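Long-range contacts in acidocalcisomal pyrophosphatase (Trypanosoma brucei brucei, PDB 5CUY), which probably hydrolyses inorganic diphosphate to phosphate with the help of magnesium ions, as members of the soluble pyrophosphatase family do: residues 34-39 / 81-86; 168-173 / 183-188; 234-239 / 258-263. The protein carries 1 engineered substitution. All blocks are in the same frame, centred on the assembly; numbering follows the deposited sequence.

The three contacts follow one another along the chain and fall into two distant groups. Contact 1 belongs to the helical N-terminal part, and its centre is about 65 Å from that of contact 2 and about 75 Å from that of contact 3, across the centre of the chain. Contacts 2 and 3 have centres about 23 Å apart and reach the same antiparallel sheet; their nearest atoms are about 6 Å apart. Contact 3 is the one close to the metal site, with the Tyr261 side chain about 9 Å from the bound magnesium ion, which Asp291, Asp296 and Asp328 hold. All three contacts also touch the second subunit.

Contact 1 of 3, residues 34-39 / 81-86; sequences GTNIST and MSRLFS
Arg83 reaches from helix 74-86 to the carbonyl of Ile37, its NH2 lying 2.6 Å from Ile37 O in a short but bent hydrogen bond (133° at the hydrogen). The oxygen receives it on a lone pair and lies almost exactly in the guanidinium plane, at its edge. Glu61 ties the arrangement together: its OE2 forms a salt bridge with the same NH2 and accepts the backbone NH of Ile37, so both polar groups of that buried residue are satisfied. Arginine suits the place because one planar end can serve a carboxylate and a carbonyl at once, and bends at chi2 and chi3 turn it there. Farther along, Thr39 OG1 lies 3.3 Å from Arg83 O, at most a weak hydrogen bond. The setting is the helical N-terminal region, probably EF-hand-like, where residues 34-39 run without regular structure after helix 29-33 and lie against helix 74-86. Between the two segments themselves packing is light: Asn36 CB comes to 4.0 Å from Arg83 NH2, the side chains crossing at about a right angle, while Ile37 also packs on Phe72 and Ala65. Leu84 CB rests 3.9 Å from Thr39 OG1; this leucine also packs on Val104 and Tyr107 of helix 98-107 and on Pro179 of the second subunit. Tyr107 OH also binds Thr39 O, and Ser38 OG is hydrogen-bonded to Glu175 of the second subunit.

Contact 2 of 3, residues 168-173 / 183-188; sequences LVVHEK and VLYFFR
Val169 and Phe186 exchange two backbone hydrogen bonds in a beta hairpin whose antiparallel strands, 166-173 and 182-189, form part of a larger, curled antiparallel sheet. His171 and Leu184 make the second such hydrogen-bonded pair. In the tighter of its two bonds Leu184 N stands 2.7 Å from His171 O, approached nearly along the C=O axis; Phe186 O, by contrast, receives Val169 N from well above its carbonyl plane. The CA-H groups of Leu168, Val170, Val183 and Tyr185 add weaker contacts to the same carbonyl oxygens.

Most of the apolar packing lies on one face. Leu168, Val170, Val183, Tyr185 and Phe187 share it, and beta-branched valines suit it because they fill the space close to the strand while their neighbours reach farther. Val170 CG1 presses on Val183 CG1 at 3.4 Å, whereas its CG2 lies 3.9 Å from Tyr185 CE2, the two side chains running side by side. With CG anti to the backbone N (chi1 -173°), Leu168 sends CD1 to the ring edges of both aromatic neighbours, 4.0 Å from Tyr185 CD2 and 3.7 Å from Phe187 CE1. Tyr185 can extend past this layer to put its hydroxyl on Gly308 O.

On the face of Val169, His171, Leu184 and Phe186, the rings of His171 and Phe186 meet obliquely, their planes 52° apart, with His171 CD2 at 3.6 Å from Phe186 CE1. At the end of the segment, Arg188 is held by salt bridges to Glu195 and to Glu217 of the second subunit, and in that position its NH1 lies 3.8 Å from Val169 CG2.

Contact 3 of 3, residues 234-239 / 258-263; sequences TRAKFE and PRFYKH
Arg235 and Lys237 bind the backbone on either side of Phe260, so that Ala236 and Phe260 form a single beta bridge within the pyrophosphatase domain. Tyr261 N gives a hydrogen bond of 3.0 Å to Arg235 O, and Lys237 N one of 3.2 Å to Arg259 O, nearly straight at 171°. The bridge brings the chains close, and a small alanine fits there: Ala236 CB lies 3.7 Å from Phe260 CE2, while Arg235 O approaches that ring at its edge. Lys237, extended beyond CG, carries CE over one face of Tyr261, 4.0 Å from the ring centroid, in a CH-pi contact; Tyr261 itself lies about 9 Å from the magnesium ion. Lys237 NZ stands 3.8 Å from Arg259 NH1, an approach probably eased by Asp252, which Lys237 touches and which forms a long, weak ion pair with Arg259 NE. By analogy with family I pyrophosphatases, the lysine may serve the active site. Trp364 meets the Tyr261 ring edge-to-face. Behind the bridge, Arg235 CD passes 3.7 Å from Tyr261 O. A bend at chi3 (63°) turns the guanidinium end, where NE forms a salt bridge with Asp265 OD1 and NH2 a hydrogen bond with His263 O of the third subunit.

Contact 1 of 3, residues 34-39 / 81-86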
loop_
_atom_site.group_PDB
_atom_site.type_symbol
_atom_site.label_atom_id
_atom_site.label_comp_id
_atom_site.label_asym_id
_atom_site.label_seq_id
_atom_site.Cartn_x
_atom_site.Cartn_y
_atom_site.Cartn_z
ATOM N N GLY D 34 20.862 28.944 14.889
ATOM C CA GLY D 34 22.059 28.167 14.592
ATOM C C GLY D 34 23.221 28.467 15.551
ATOM O O GLY D 34 23.226 29.462 16.301
ATOM N N THR D 35 24.240 27.622 15.524
ATOM C CA THR D 35 25.356 27.837 16.417
ATOM C C THR D 35 26.697 28.089 15.730
ATOM O O THR D 35 26.797 28.173 14.510
ATOM C CB THR D 35 25.482 26.628 17.363
ATOM O OG1 THR D 35 24.702 25.535 16.844
ATOM C CG2 THR D 35 25.016 27.007 18.781
ATOM N N ASN D 36 27.722 28.229 16.558
ATOM C CA ASN D 36 29.091 28.425 16.121
ATOM C C ASN D 36 29.577 27.104 15.564
ATOM O O ASN D 36 29.016 26.037 15.847
ATOM C CB ASN D 36 29.990 28.719 17.325
ATOM C CG ASN D 36 30.155 30.186 17.602
ATOM O OD1 ASN D 36 29.415 31.037 17.076
ATOM N ND2 ASN D 36 31.131 30.501 18.449
ATOM N N ILE D 37 30.641 27.162 14.781
ATOM C CA ILE D 37 31.202 25.921 14.313
ATOM C C ILE D 37 31.936 25.502 15.578
ATOM O O ILE D 37 32.706 26.286 16.202
ATOM C CB ILE D 37 32.153 26.115 13.128
ATOM C CG1 ILE D 37 31.318 26.315 11.860
ATOM C CG2 ILE D 37 33.043 24.915 13.012
ATOM C CD1 ILE D 37 32.040 26.997 10.765
ATOM N N SER D 38 31.663 24.283 15.997
ATOM C CA SER D 38 32.251 23.826 17.202
ATOM C C SER D 38 33.445 22.985 16.919
ATOM O O SER D 38 33.627 22.488 15.831
ATOM C CB SER D 38 31.221 23.083 18.021
ATOM O OG SER D 38 31.860 22.070 18.764
ATOM N N THR D 39 34.269 22.856 17.937
ATOM C CA THR D 39 35.512 22.125 17.916
ATOM C C THR D 39 35.419 20.583 18.017
ATOM O O THR D 39 36.254 19.844 17.443
ATOM C CB THR D 39 36.378 22.687 19.085
ATOM O OG1 THR D 39 37.581 23.264 18.564
ATOM C CG2 THR D 39 36.684 21.644 20.113
ATOM N N MET D 81 40.373 27.374 12.549
ATOM C CA MET D 81 41.522 26.515 12.746
ATOM C C MET D 81 42.219 26.833 14.062
ATOM O O MET D 81 42.606 25.931 14.788
ATOM C CB MET D 81 42.518 26.674 11.603
ATOM C CG MET D 81 42.116 25.996 10.305
ATOM S SD MET D 81 42.053 24.227 10.398
ATOM C CE MET D 81 43.776 23.766 10.160
ATOM N N SER D 82 42.374 28.111 14.388
ATOM C CA SER D 82 43.080 28.384 15.622
ATOM C C SER D 82 42.228 27.988 16.826
ATOM O O SER D 82 42.794 27.673 17.907
ATOM C CB SER D 82 43.541 29.840 15.707
ATOM O OG SER D 82 42.632 30.600 16.446
ATOM N N ARG D 83 40.895 27.979 16.646
ATOM C CA ARG D 83 40.011 27.568 17.737
ATOM C C ARG D 83 40.158 26.075 18.028
ATOM O O ARG D 83 39.887 25.604 19.121
ATOM C CB ARG D 83 38.563 27.849 17.411
ATOM C CG ARG D 83 38.086 29.129 17.978
ATOM C CD ARG D 83 37.079 29.845 17.059
ATOM N NE ARG D 83 35.870 29.059 16.816
ATOM C CZ ARG D 83 34.781 29.516 16.223
ATOM N NH1 ARG D 83 34.712 30.768 15.804
ATOM N NH2 ARG D 83 33.777 28.693 16.029
ATOM N N LEU D 84 40.625 25.341 17.040
ATOM C CA LEU D 84 40.781 23.924 17.169
ATOM C C LEU D 84 42.216 23.604 17.574
ATOM O O LEU D 84 42.490 22.588 18.163
ATOM C CB LEU D 84 40.377 23.295 15.839
ATOM C CG LEU D 84 40.385 21.793 15.641
ATOM C CD1 LEU D 84 39.612 21.489 14.342
ATOM C CD2 LEU D 84 41.840 21.249 15.561
ATOM N N PHE D 85 43.155 24.462 17.251
ATOM C CA PHE D 85 44.510 24.203 17.678
ATOM C C PHE D 85 44.469 24.464 19.224
ATOM O O PHE D 85 44.781 23.583 20.041
ATOM C CB PHE D 85 45.428 25.188 16.986
ATOM C CG PHE D 85 46.894 24.893 17.140
ATOM C CD1 PHE D 85 47.502 23.926 16.355
ATOM C CD2 PHE D 85 47.689 25.673 17.997
ATOM C CE1 PHE D 85 48.890 23.751 16.405
ATOM C CE2 PHE D 85 49.069 25.507 18.062
ATOM C CZ PHE D 85 49.681 24.560 17.271
ATOM N N SER D 86 44.052 25.669 19.596
ATOM C CA SER D 86 43.946 26.039 20.999
ATOM C C SER D 86 43.322 24.958 21.805
ATOM O O SER D 86 43.747 24.679 22.940
ATOM C CB SER D 86 43.072 27.268 21.193
ATOM O OG SER D 86 43.700 28.435 20.710
#

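Contact 2 of 3, residues 168-173 / 183-188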
loop_
_atom_site.group_PDB
_atom_site.type_symbol
_atom_site.label_atom_id
_atom_site.label_comp_id
_atom_site.label_asym_id
_atom_site.label_seq_id
_atom_site.Cartn_x
_atom_site.Cartn_y
_atom_site.Cartn_z
ATOM N N LEU D 168 14.430 -23.919 -1.638
ATOM C CA LEU D 168 13.354 -24.875 -1.494
ATOM C C LEU D 168 12.791 -25.145 -2.893
ATOM O O LEU D 168 12.720 -24.239 -3.732
ATOM C CB LEU D 168 12.242 -24.320 -0.603
ATOM C CG LEU D 168 11.114 -25.313 -0.245
ATOM C CD1 LEU D 168 11.660 -26.491 0.578
ATOM C CD2 LEU D 168 10.041 -24.581 0.552
ATOM N N VAL D 169 12.424 -26.402 -3.135
ATOM C CA VAL D 169 11.846 -26.815 -4.399
ATOM C C VAL D 169 10.635 -27.625 -4.005
ATOM O O VAL D 169 10.720 -28.491 -3.138
ATOM C CB VAL D 169 12.821 -27.668 -5.228
ATOM C CG1 VAL D 169 12.157 -28.105 -6.483
ATOM C CG2 VAL D 169 14.065 -26.857 -5.583
ATOM N N VAL D 170 9.487 -27.308 -4.588
ATOM C CA VAL D 170 8.277 -28.027 -4.249
ATOM C C VAL D 170 7.708 -28.769 -5.478
ATOM O O VAL D 170 7.460 -28.170 -6.531
ATOM C CB VAL D 170 7.264 -27.058 -3.678
ATOM C CG1 VAL D 170 6.043 -27.784 -3.239
ATOM C CG2 VAL D 170 7.850 -26.354 -2.480
ATOM N N HIS D 171 7.521 -30.079 -5.345
ATOM C CA HIS D 171 7.007 -30.868 -6.455
ATOM C C HIS D 171 5.706 -31.544 -6.143
ATOM O O HIS D 171 5.554 -32.130 -5.099
ATOM C CB HIS D 171 7.978 -31.998 -6.897
ATOM C CG HIS D 171 9.211 -31.525 -7.606
ATOM N ND1 HIS D 171 9.210 -30.462 -8.490
ATOM C CD2 HIS D 171 10.496 -31.966 -7.547
ATOM C CE1 HIS D 171 10.444 -30.266 -8.935
ATOM N NE2 HIS D 171 11.243 -31.163 -8.378
ATOM N N GLU D 172 4.781 -31.474 -7.089
ATOM C CA GLU D 172 3.499 -32.149 -6.989
ATOM C C GLU D 172 3.684 -33.511 -7.651
ATOM O O GLU D 172 4.400 -33.647 -8.634
ATOM C CB GLU D 172 2.422 -31.381 -7.741
ATOM C CG GLU D 172 2.082 -30.079 -7.105
ATOM C CD GLU D 172 0.719 -29.567 -7.535
ATOM O OE1 GLU D 172 0.656 -28.661 -8.402
ATOM O OE2 GLU D 172 -0.292 -30.073 -7.004
ATOM N N LYS D 173 3.075 -34.535 -7.108
ATOM C CA LYS D 173 3.209 -35.823 -7.749
ATOM C C LYS D 173 1.870 -36.463 -7.520
ATOM O O LYS D 173 1.221 -36.200 -6.513
ATOM C CB LYS D 173 4.344 -36.651 -7.116
ATOM C CG LYS D 173 3.973 -37.430 -5.844
ATOM C CD LYS D 173 4.177 -38.939 -6.009
ATOM C CE LYS D 173 5.672 -39.347 -6.015
ATOM N NZ LYS D 173 6.167 -39.684 -4.645
ATOM N N VAL D 183 2.484 -33.633 -2.219
ATOM C CA VAL D 183 3.324 -32.476 -2.506
ATOM C C VAL D 183 4.621 -32.804 -1.766
ATOM O O VAL D 183 4.601 -32.972 -0.555
ATOM C CB VAL D 183 2.728 -31.220 -1.934
ATOM C CG1 VAL D 183 3.707 -30.055 -2.111
ATOM C CG2 VAL D 183 1.420 -30.918 -2.621
ATOM N N LEU D 184 5.730 -32.938 -2.493
ATOM C CA LEU D 184 7.036 -33.256 -1.892
ATOM C C LEU D 184 7.973 -32.040 -1.791
ATOM O O LEU D 184 7.831 -31.087 -2.533
ATOM C CB LEU D 184 7.741 -34.360 -2.689
ATOM C CG LEU D 184 6.978 -35.626 -3.133
ATOM C CD1 LEU D 184 7.964 -36.765 -3.335
ATOM C CD2 LEU D 184 5.985 -36.036 -2.116
ATOM N N TYR D 185 8.943 -32.092 -0.883
ATOM C CA TYR D 185 9.891 -30.991 -0.700
ATOM C C TYR D 185 11.349 -31.342 -0.845
ATOM O O TYR D 185 11.796 -32.425 -0.461
ATOM C CB TYR D 185 9.729 -30.362 0.680
ATOM C CG TYR D 185 8.377 -29.767 0.932
ATOM C CD1 TYR D 185 7.261 -30.585 1.143
ATOM C CD2 TYR D 185 8.193 -28.398 0.887
ATOM C CE1 TYR D 185 6.000 -30.037 1.299
ATOM C CE2 TYR D 185 6.953 -27.858 1.032
ATOM C CZ TYR D 185 5.865 -28.682 1.244
ATOM O OH TYR D 185 4.648 -28.119 1.469
ATOM N N PHE D 186 12.116 -30.406 -1.369
ATOM C CA PHE D 186 13.535 -30.652 -1.518
ATOM C C PHE D 186 14.279 -29.372 -1.264
ATOM O O PHE D 186 13.680 -28.291 -1.232
ATOM C CB PHE D 186 13.889 -31.142 -2.937
ATOM C CG PHE D 186 13.120 -32.345 -3.371
ATOM C CD1 PHE D 186 11.857 -32.207 -3.942
ATOM C CD2 PHE D 186 13.636 -33.622 -3.166
ATOM C CE1 PHE D 186 11.107 -33.324 -4.295
ATOM C CE2 PHE D 186 12.899 -34.745 -3.508
ATOM C CZ PHE D 186 11.627 -34.598 -4.074
ATOM N N PHE D 187 15.590 -29.531 -1.131
ATOM C CA PHE D 187 16.555 -28.464 -0.899
ATOM C C PHE D 187 17.645 -28.648 -1.954
ATOM O O PHE D 187 18.211 -29.740 -2.098
ATOM C CB PHE D 187 17.245 -28.636 0.454
ATOM C CG PHE D 187 16.571 -27.957 1.620
ATOM C CD1 PHE D 187 15.246 -27.529 1.559
ATOM C CD2 PHE D 187 17.287 -27.808 2.835
ATOM C CE1 PHE D 187 14.617 -26.961 2.680
ATOM C CE2 PHE D 187 16.689 -27.248 3.972
ATOM C CZ PHE D 187 15.345 -26.813 3.914
ATOM N N ARG D 188 17.936 -27.592 -2.696
ATOM C CA ARG D 188 19.009 -27.633 -3.669
ATOM C C ARG D 188 20.091 -26.834 -2.947
ATOM O O ARG D 188 19.957 -25.622 -2.793
ATOM C CB ARG D 188 18.637 -26.876 -4.927
ATOM C CG ARG D 188 19.185 -27.464 -6.207
ATOM C CD ARG D 188 19.537 -26.420 -7.298
ATOM N NE ARG D 188 18.539 -25.379 -7.525
ATOM C CZ ARG D 188 17.273 -25.584 -7.918
ATOM N NH1 ARG D 188 16.807 -26.812 -8.143
ATOM N NH2 ARG D 188 16.459 -24.534 -8.085
#

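Contact 3 of 3, residues 234-239 / 258-263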
loop_
_atom_site.group_PDB
_atom_site.type_symbol
_atom_site.label_atom_id
_atom_site.label_comp_id
_atom_site.label_asym_id
_atom_site.label_seq_id
_atom_site.Cartn_x
_atom_site.Cartn_y
_atom_site.Cartn_z
ATOM N N THR D 234 -11.066 -22.268 -0.088
ATOM C CA THR D 234 -11.240 -23.646 -0.501
ATOM C C THR D 234 -11.772 -24.487 0.678
ATOM O O THR D 234 -11.802 -24.008 1.818
ATOM C CB THR D 234 -9.922 -24.221 -1.058
ATOM O OG1 THR D 234 -8.886 -24.178 -0.066
ATOM C CG2 THR D 234 -9.485 -23.424 -2.205
ATOM N N ARG D 235 -12.210 -25.716 0.422
ATOM C CA ARG D 235 -12.722 -26.511 1.512
ATOM C C ARG D 235 -12.282 -27.968 1.462
ATOM O O ARG D 235 -12.729 -28.793 2.249
ATOM C CB ARG D 235 -14.244 -26.422 1.554
ATOM C CG ARG D 235 -14.923 -27.230 0.469
ATOM C CD ARG D 235 -16.403 -27.127 0.594
ATOM N NE ARG D 235 -16.854 -25.755 0.399
ATOM C CZ ARG D 235 -18.013 -25.289 0.843
ATOM N NH1 ARG D 235 -18.823 -26.113 1.518
ATOM N NH2 ARG D 235 -18.354 -24.019 0.600
ATOM N N ALA D 236 -11.405 -28.285 0.522
ATOM C CA ALA D 236 -10.857 -29.638 0.390
ATOM C C ALA D 236 -9.730 -29.814 1.404
ATOM O O ALA D 236 -8.767 -29.036 1.449
ATOM C CB ALA D 236 -10.340 -29.860 -1.027
ATOM N N LYS D 237 -9.846 -30.856 2.206
ATOM C CA LYS D 237 -8.885 -31.110 3.256
ATOM C C LYS D 237 -7.548 -31.700 2.827
ATOM O O LYS D 237 -7.512 -32.745 2.168
ATOM C CB LYS D 237 -9.510 -32.025 4.309
ATOM C CG LYS D 237 -10.735 -31.482 5.074
ATOM C CD LYS D 237 -11.005 -32.428 6.246
ATOM C CE LYS D 237 -12.015 -31.929 7.294
ATOM N NZ LYS D 237 -12.146 -32.986 8.398
ATOM N N PHE D 238 -6.453 -31.030 3.199
ATOM C CA PHE D 238 -5.087 -31.514 2.934
ATOM C C PHE D 238 -4.336 -31.392 4.256
ATOM O O PHE D 238 -4.744 -30.624 5.105
ATOM C CB PHE D 238 -4.369 -30.652 1.907
ATOM C CG PHE D 238 -4.972 -30.689 0.562
ATOM C CD1 PHE D 238 -6.028 -29.840 0.236
ATOM C CD2 PHE D 238 -4.474 -31.547 -0.412
ATOM C CE1 PHE D 238 -6.568 -29.855 -1.055
ATOM C CE2 PHE D 238 -5.008 -31.565 -1.708
ATOM C CZ PHE D 238 -6.046 -30.725 -2.028
ATOM N N GLU D 239 -3.233 -32.125 4.408
ATOM C CA GLU D 239 -2.424 -32.101 5.643
ATOM C C GLU D 239 -0.968 -32.629 5.516
ATOM O O GLU D 239 -0.631 -33.383 4.608
ATOM C CB GLU D 239 -3.110 -32.940 6.709
ATOM C CG GLU D 239 -2.848 -34.421 6.466
ATOM C CD GLU D 239 -3.718 -35.343 7.296
ATOM O OE1 GLU D 239 -3.128 -36.255 7.946
ATOM O OE2 GLU D 239 -4.971 -35.160 7.277
ATOM N N PRO D 258 -12.604 -38.115 -1.270
ATOM C CA PRO D 258 -11.923 -36.973 -0.659
ATOM C C PRO D 258 -12.815 -36.321 0.392
ATOM O O PRO D 258 -14.013 -36.243 0.217
ATOM C CB PRO D 258 -11.683 -36.021 -1.837
ATOM C CG PRO D 258 -12.142 -36.755 -3.056
ATOM C CD PRO D 258 -13.151 -37.756 -2.582
ATOM N N ARG D 259 -12.224 -35.836 1.471
ATOM C CA ARG D 259 -12.963 -35.179 2.540
ATOM C C ARG D 259 -12.942 -33.652 2.417
ATOM O O ARG D 259 -12.049 -33.075 1.796
ATOM C CB ARG D 259 -12.363 -35.561 3.863
ATOM C CG ARG D 259 -12.431 -37.024 4.180
ATOM C CD ARG D 259 -12.882 -37.145 5.595
ATOM N NE ARG D 259 -12.064 -38.052 6.377
ATOM C CZ ARG D 259 -11.820 -37.884 7.675
ATOM N NH1 ARG D 259 -12.326 -36.824 8.319
ATOM N NH2 ARG D 259 -11.099 -38.793 8.338
ATOM N N PHE D 260 -13.921 -32.995 3.029
ATOM C CA PHE D 260 -14.041 -31.546 2.949
ATOM C C PHE D 260 -14.655 -30.998 4.209
ATOM O O PHE D 260 -15.284 -31.744 4.957
ATOM C CB PHE D 260 -14.981 -31.159 1.816
ATOM C CG PHE D 260 -14.607 -31.726 0.500
ATOM C CD1 PHE D 260 -14.924 -33.037 0.178
ATOM C CD2 PHE D 260 -13.946 -30.945 -0.430
ATOM C CE1 PHE D 260 -14.596 -33.555 -1.056
ATOM C CE2 PHE D 260 -13.612 -31.446 -1.662
ATOM C CZ PHE D 260 -13.936 -32.750 -1.989
ATOM N N TYR D 261 -14.471 -29.703 4.457
ATOM C CA TYR D 261 -15.139 -29.073 5.590
ATOM C C TYR D 261 -16.614 -28.890 5.105
ATOM O O TYR D 261 -16.845 -28.291 4.060
ATOM C CB TYR D 261 -14.489 -27.722 5.872
ATOM C CG TYR D 261 -13.211 -27.846 6.608
ATOM C CD1 TYR D 261 -13.179 -28.385 7.884
ATOM C CD2 TYR D 261 -12.025 -27.427 6.052
ATOM C CE1 TYR D 261 -11.980 -28.504 8.599
ATOM C CE2 TYR D 261 -10.826 -27.545 6.759
ATOM C CZ TYR D 261 -10.823 -28.088 8.030
ATOM O OH TYR D 261 -9.654 -28.237 8.724
ATOM N N LYS D 262 -17.619 -29.394 5.813
ATOM C CA LYS D 262 -18.963 -29.208 5.260
ATOM C C LYS D 262 -19.611 -27.855 5.533
ATOM O O LYS D 262 -20.452 -27.376 4.767
ATOM C CB LYS D 262 -19.879 -30.366 5.680
ATOM C CG LYS D 262 -19.582 -31.686 4.949
ATOM C CD LYS D 262 -19.421 -31.490 3.433
ATOM C CE LYS D 262 -19.214 -32.822 2.658
ATOM N NZ LYS D 262 -20.469 -33.632 2.334
ATOM N N HIS D 263 -19.181 -27.239 6.623
ATOM C CA HIS D 263 -19.633 -25.932 7.056
ATOM C C HIS D 263 -19.486 -24.859 5.966
ATOM O O HIS D 263 -20.340 -23.976 5.829
ATOM C CB HIS D 263 -18.834 -25.513 8.294
ATOM C CG HIS D 263 -19.151 -24.130 8.788
ATOM N ND1 HIS D 263 -20.409 -23.761 9.221
ATOM C CD2 HIS D 263 -18.363 -23.038 8.951
ATOM C CE1 HIS D 263 -20.383 -22.508 9.634
ATOM N NE2 HIS D 263 -19.154 -22.045 9.485
#